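Long-range contact in uncharacterized protein (Chondromyces crocatus, PDB 6I86), which is of unknown molecular function but is encoded in the crocagin gene cluster and probably takes part in making this ribosomal peptide natural product: residues Y61-P73 with Y140-P154. Numbering follows the deposited sequence.
Sequences YFKVRCILRSSAP and YPADEGPDGIITLWP
Tyr-61 O lies in the plane of the Tyr-140 ring, at its edge, 3.3 Å from CE2, and this buried carbonyl has no polar partner. At Lys-63 the backbone and side chain are both gripped. Lys-63 N gives a 2.8 Å hydrogen bond to the anti lone pair of Asp-147 OD2, an oxygen that also accepts Tyr-140 OH from above the carboxylate plane; His-131 holds OD1. Lys-63 O takes Asp-147 N in return. The side chain runs past the Tyr-140 ring and bends at chi3 (-67°), which carries Lys-63 NZ to Glu-144 O at 3.0 Å. Strands 61-69 and 148-154 are parallel, adjacent inner strands of a mixed five-stranded sheet: Arg-65, Ile-67 and Arg-69 N donate to Gly-148, Ile-150 and Leu-152 O, and Arg-65 O and Ile-67 O accept Ile-150 N and Leu-152 N. Val-64 CG1 meets Ile-150 CG1 at 3.8 Å on one face. Arg-65 lays one guanidinium face over Pro-146 CG, while NH2 forms a salt bridge with Glu-9. Ile-67 CD1 meets Ile-149 CG2 on the other face. Arg-69 NH2 reaches Thr-151 OG1 through a water, while NH1 is hydrogen-bonded to Ala-2 O. Beyond the strand, Ser-71 and Ala-72 lie over one face of the Trp-153 indole, with Ala-72 CA 3.6 Å from the six-membered ring's centroid in a CH-pi contact. With an alanine in place of Trp-153, the loop at Ser-71 and Ala-72 would probably lose the flat surface under it. Pro-73 CD is 3.9 Å from Trp-153 CZ3.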
loop_
_atom_site.group_PDB
_atom_site.type_symbol
_atom_site.label_atom_id
_atom_site.label_comp_id
_atom_site.label_asym_id
_atom_site.label_seq_id
_atom_site.Cartn_x
_atom_site.Cartn_y
_atom_site.Cartn_z
ATOM N N TYR A 61 4.887 13.287 -1.639
ATOM C CA TYR A 61 5.490 12.275 -0.783
ATOM C C TYR A 61 4.478 11.893 0.283
ATOM O O TYR A 61 3.886 12.769 0.919
ATOM C CB TYR A 61 6.772 12.787 -0.125
ATOM C CG TYR A 61 8.012 12.668 -0.978
ATOM C CD1 TYR A 61 8.343 13.652 -1.897
ATOM C CD2 TYR A 61 8.860 11.576 -0.853
ATOM C CE1 TYR A 61 9.482 13.553 -2.673
ATOM C CE2 TYR A 61 10.003 11.467 -1.625
ATOM C CZ TYR A 61 10.308 12.456 -2.535
ATOM O OH TYR A 61 11.444 12.353 -3.306
ATOM N N PHE A 62 4.282 10.594 0.481
ATOM C CA PHE A 62 3.181 10.117 1.303
ATOM C C PHE A 62 3.656 9.064 2.289
ATOM O O PHE A 62 4.463 8.193 1.951
ATOM C CB PHE A 62 2.061 9.564 0.422
ATOM C CG PHE A 62 1.663 10.498 -0.683
ATOM C CD1 PHE A 62 0.954 11.657 -0.402
ATOM C CD2 PHE A 62 2.030 10.242 -1.994
ATOM C CE1 PHE A 62 0.596 12.537 -1.414
ATOM C CE2 PHE A 62 1.674 11.118 -3.014
ATOM C CZ PHE A 62 0.957 12.265 -2.722
ATOM N N LYS A 63 3.139 9.156 3.509
ATOM C CA LYS A 63 3.449 8.221 4.580
ATOM C C LYS A 63 2.306 7.219 4.687
ATOM O O LYS A 63 1.155 7.606 4.919
ATOM C CB LYS A 63 3.650 8.964 5.901
ATOM C CG LYS A 63 3.843 8.064 7.112
ATOM C CD LYS A 63 4.009 8.884 8.390
ATOM C CE LYS A 63 5.305 9.680 8.385
ATOM N NZ LYS A 63 5.451 10.519 9.610
ATOM N N VAL A 64 2.621 5.939 4.510
ATOM C CA VAL A 64 1.631 4.870 4.545
ATOM C C VAL A 64 1.998 3.924 5.676
ATOM O O VAL A 64 3.089 3.340 5.676
ATOM C CB VAL A 64 1.549 4.117 3.208
ATOM C CG1 VAL A 64 0.445 3.067 3.255
ATOM C CG2 VAL A 64 1.319 5.090 2.063
ATOM N N ARG A 65 1.094 3.780 6.639
ATOM C CA ARG A 65 1.258 2.815 7.716
ATOM C C ARG A 65 0.557 1.520 7.335
ATOM O O ARG A 65 -0.597 1.538 6.896
ATOM C CB ARG A 65 0.688 3.360 9.025
ATOM C CG ARG A 65 0.758 2.378 10.182
ATOM C CD ARG A 65 0.232 3.003 11.465
ATOM N NE ARG A 65 0.957 4.221 11.817
ATOM C CZ ARG A 65 0.444 5.210 12.540
ATOM N NH1 ARG A 65 -0.800 5.125 12.992
ATOM N NH2 ARG A 65 1.172 6.283 12.813
ATOM N N CYS A 66 1.268 0.403 7.462
ATOM C CA CYS A 66 0.715 -0.915 7.182
ATOM C C CYS A 66 0.684 -1.722 8.471
ATOM O O CYS A 66 1.676 -1.766 9.206
ATOM C CB CYS A 66 1.532 -1.648 6.120
ATOM S SG CYS A 66 0.774 -3.186 5.547
ATOM N N ILE A 67 -0.453 -2.357 8.741
ATOM C CA ILE A 67 -0.675 -3.088 9.980
ATOM C C ILE A 67 -1.191 -4.479 9.650
ATOM O O ILE A 67 -2.158 -4.626 8.893
ATOM C CB ILE A 67 -1.675 -2.355 10.896
ATOM C CG1 ILE A 67 -1.176 -0.947 11.226
ATOM C CG2 ILE A 67 -1.935 -3.159 12.163
ATOM C CD1 ILE A 67 -2.246 -0.051 11.797
ATOM N N LEU A 68 -0.543 -5.495 10.211
ATOM C CA LEU A 68 -1.141 -6.817 10.317
ATOM C C LEU A 68 -1.893 -6.865 11.641
ATOM O O LEU A 68 -1.300 -6.641 12.704
ATOM C CB LEU A 68 -0.087 -7.919 10.250
ATOM C CG LEU A 68 -0.616 -9.326 10.538
ATOM C CD1 LEU A 68 -1.506 -9.819 9.404
ATOM C CD2 LEU A 68 0.525 -10.300 10.788
ATOM N N ARG A 69 -3.196 -7.118 11.573
ATOM C CA ARG A 69 -4.057 -7.091 12.743
ATOM C C ARG A 69 -4.788 -8.424 12.843
ATOM O O ARG A 69 -4.980 -9.126 11.847
ATOM C CB ARG A 69 -5.051 -5.919 12.666
ATOM C CG ARG A 69 -5.541 -5.416 14.022
ATOM C CD ARG A 69 -6.536 -4.267 13.869
ATOM N NE ARG A 69 -5.901 -2.974 13.604
ATOM C CZ ARG A 69 -5.204 -2.273 14.495
ATOM N NH1 ARG A 69 -5.048 -2.723 15.733
ATOM N NH2 ARG A 69 -4.671 -1.108 14.149
ATOM N N SER A 70 -5.180 -8.783 14.067
ATOM C CA SER A 70 -5.851 -10.063 14.270
ATOM C C SER A 70 -7.261 -10.073 13.696
ATOM O O SER A 70 -7.801 -11.152 13.432
ATOM C CB SER A 70 -5.901 -10.412 15.759
ATOM O OG SER A 70 -6.815 -9.577 16.448
ATOM N N SER A 71 -7.865 -8.905 13.508
ATOM C CA SER A 71 -9.189 -8.782 12.910
ATOM C C SER A 71 -9.336 -7.352 12.403
ATOM O O SER A 71 -8.374 -6.578 12.397
ATOM C CB SER A 71 -10.283 -9.162 13.915
ATOM O OG SER A 71 -10.402 -8.192 14.942
ATOM N N ALA A 72 -10.546 -7.004 11.970
ATOM C CA ALA A 72 -10.819 -5.643 11.541
ATOM C C ALA A 72 -10.544 -4.671 12.690
ATOM O O ALA A 72 -10.734 -5.015 13.863
ATOM C CB ALA A 72 -12.266 -5.510 11.071
ATOM N N PRO A 73 -10.088 -3.454 12.387
ATOM C CA PRO A 73 -9.719 -2.522 13.459
ATOM C C PRO A 73 -10.923 -2.125 14.296
ATOM O O PRO A 73 -12.035 -1.961 13.789
ATOM C CB PRO A 73 -9.134 -1.322 12.705
ATOM C CG PRO A 73 -9.687 -1.428 11.318
ATOM C CD PRO A 73 -9.833 -2.893 11.048
ATOM N N TYR A 140 9.623 15.063 4.939
ATOM C CA TYR A 140 8.265 14.796 5.385
ATOM C C TYR A 140 8.201 15.019 6.891
ATOM O O TYR A 140 8.945 14.361 7.637
ATOM C CB TYR A 140 7.845 13.369 5.030
ATOM C CG TYR A 140 6.363 13.072 5.201
ATOM C CD1 TYR A 140 5.795 12.939 6.464
ATOM C CD2 TYR A 140 5.537 12.910 4.096
ATOM C CE1 TYR A 140 4.444 12.663 6.620
ATOM C CE2 TYR A 140 4.186 12.632 4.242
ATOM C CZ TYR A 140 3.647 12.510 5.506
ATOM O OH TYR A 140 2.307 12.233 5.664
ATOM N N PRO A 141 7.363 15.934 7.373
ATOM C CA PRO A 141 7.352 16.255 8.807
ATOM C C PRO A 141 7.049 15.027 9.653
ATOM O O PRO A 141 6.100 14.286 9.388
ATOM C CB PRO A 141 6.246 17.311 8.923
ATOM C CG PRO A 141 6.144 17.905 7.549
ATOM C CD PRO A 141 6.421 16.769 6.608
ATOM N N ALA A 142 7.868 14.826 10.688
ATOM C CA ALA A 142 7.764 13.623 11.507
ATOM C C ALA A 142 6.412 13.512 12.200
ATOM O O ALA A 142 5.906 12.401 12.393
ATOM C CB ALA A 142 8.889 13.601 12.541
ATOM N N ASP A 143 5.815 14.637 12.584
ATOM C CA ASP A 143 4.568 14.627 13.334
ATOM C C ASP A 143 3.334 14.699 12.442
ATOM O O ASP A 143 2.232 14.930 12.950
ATOM C CB ASP A 143 4.550 15.783 14.336
ATOM C CG ASP A 143 4.702 17.134 13.667
ATOM O OD1 ASP A 143 5.021 17.172 12.460
ATOM O OD2 ASP A 143 4.498 18.161 14.349
ATOM N N GLU A 144 3.489 14.513 11.136
ATOM C CA GLU A 144 2.367 14.517 10.210
ATOM C C GLU A 144 2.158 13.122 9.638
ATOM O O GLU A 144 2.994 12.226 9.784
ATOM C CB GLU A 144 2.581 15.540 9.089
ATOM C CG GLU A 144 2.501 16.980 9.572
ATOM C CD GLU A 144 2.795 17.982 8.476
ATOM O OE1 GLU A 144 2.687 17.615 7.286
ATOM O OE2 GLU A 144 3.130 19.138 8.807
ATOM N N GLY A 145 1.014 12.947 8.986
ATOM C CA GLY A 145 0.625 11.657 8.476
ATOM C C GLY A 145 0.224 10.708 9.588
ATOM O O GLY A 145 0.146 11.092 10.759
ATOM N N PRO A 146 -0.039 9.436 9.246
ATOM C CA PRO A 146 0.055 8.895 7.884
ATOM C C PRO A 146 -1.061 9.374 6.959
ATOM O O PRO A 146 -2.165 9.672 7.415
ATOM C CB PRO A 146 -0.047 7.382 8.103
ATOM C CG PRO A 146 -0.825 7.241 9.365
ATOM C CD PRO A 146 -0.437 8.408 10.226
ATOM N N ASP A 147 -0.754 9.463 5.663
ATOM C CA ASP A 147 -1.777 9.812 4.686
ATOM C C ASP A 147 -2.769 8.675 4.497
ATOM O O ASP A 147 -3.925 8.915 4.125
ATOM C CB ASP A 147 -1.122 10.184 3.356
ATOM C CG ASP A 147 -0.131 11.324 3.497
ATOM O OD1 ASP A 147 -0.563 12.496 3.505
ATOM O OD2 ASP A 147 1.080 11.047 3.611
ATOM N N GLY A 148 -2.343 7.440 4.751
ATOM C CA GLY A 148 -3.233 6.298 4.667
ATOM C C GLY A 148 -2.749 5.178 5.564
ATOM O O GLY A 148 -1.580 5.131 5.965
ATOM N N ILE A 149 -3.672 4.276 5.889
ATOM C CA ILE A 149 -3.376 3.104 6.704
ATOM C C ILE A 149 -3.925 1.879 5.990
ATOM O O ILE A 149 -5.113 1.835 5.649
ATOM C CB ILE A 149 -3.969 3.218 8.123
ATOM C CG1 ILE A 149 -3.450 4.477 8.826
ATOM C CG2 ILE A 149 -3.627 1.981 8.941
ATOM C CD1 ILE A 149 -3.972 4.647 10.239
ATOM N N ILE A 150 -3.064 0.891 5.763
ATOM C CA ILE A 150 -3.436 -0.366 5.123
ATOM C C ILE A 150 -3.407 -1.451 6.189
ATOM O O ILE A 150 -2.348 -1.742 6.758
ATOM C CB ILE A 150 -2.496 -0.715 3.960
ATOM C CG1 ILE A 150 -2.347 0.485 3.026
ATOM C CG2 ILE A 150 -3.026 -1.914 3.196
ATOM C CD1 ILE A 150 -3.674 1.017 2.531
ATOM N N THR A 151 -4.561 -2.053 6.457
ATOM C CA THR A 151 -4.681 -3.056 7.506
ATOM C C THR A 151 -5.025 -4.405 6.895
ATOM O O THR A 151 -5.971 -4.516 6.108
ATOM C CB THR A 151 -5.740 -2.664 8.536
ATOM O OG1 THR A 151 -5.448 -1.359 9.048
ATOM C CG2 THR A 151 -5.745 -3.658 9.690
ATOM N N LEU A 152 -4.257 -5.424 7.264
ATOM C CA LEU A 152 -4.480 -6.791 6.823
ATOM C C LEU A 152 -4.948 -7.633 8.000
ATOM O O LEU A 152 -4.487 -7.445 9.130
ATOM C CB LEU A 152 -3.200 -7.400 6.237
ATOM C CG LEU A 152 -2.726 -7.078 4.816
ATOM C CD1 LEU A 152 -2.435 -5.595 4.621
ATOM C CD2 LEU A 152 -1.497 -7.915 4.480
ATOM N N TRP A 153 -5.865 -8.559 7.735
ATOM C CA TRP A 153 -6.197 -9.590 8.707
ATOM C C TRP A 153 -6.652 -10.825 7.948
ATOM O O TRP A 153 -7.132 -10.708 6.812
ATOM C CB TRP A 153 -7.259 -9.121 9.723
ATOM C CG TRP A 153 -8.626 -8.781 9.207
ATOM C CD1 TRP A 153 -9.712 -9.603 9.169
ATOM C CD2 TRP A 153 -9.067 -7.509 8.714
ATOM N NE1 TRP A 153 -10.797 -8.931 8.662
ATOM C CE2 TRP A 153 -10.428 -7.643 8.373
ATOM C CE3 TRP A 153 -8.439 -6.276 8.515
ATOM C CZ2 TRP A 153 -11.172 -6.591 7.841
ATOM C CZ3 TRP A 153 -9.181 -5.230 7.988
ATOM C CH2 TRP A 153 -10.532 -5.393 7.659
ATOM N N PRO A 154 -6.486 -12.018 8.524
ATOM C CA PRO A 154 -6.662 -13.251 7.744
ATOM C C PRO A 154 -8.053 -13.358 7.136
ATOM O O PRO A 154 -9.063 -13.095 7.793
ATOM C CB PRO A 154 -6.421 -14.361 8.777
ATOM C CG PRO A 154 -5.585 -13.720 9.829
ATOM C CD PRO A 154 -6.075 -12.305 9.908
HETATM O O HOH W 1 -6.037 -0.620 11.636
#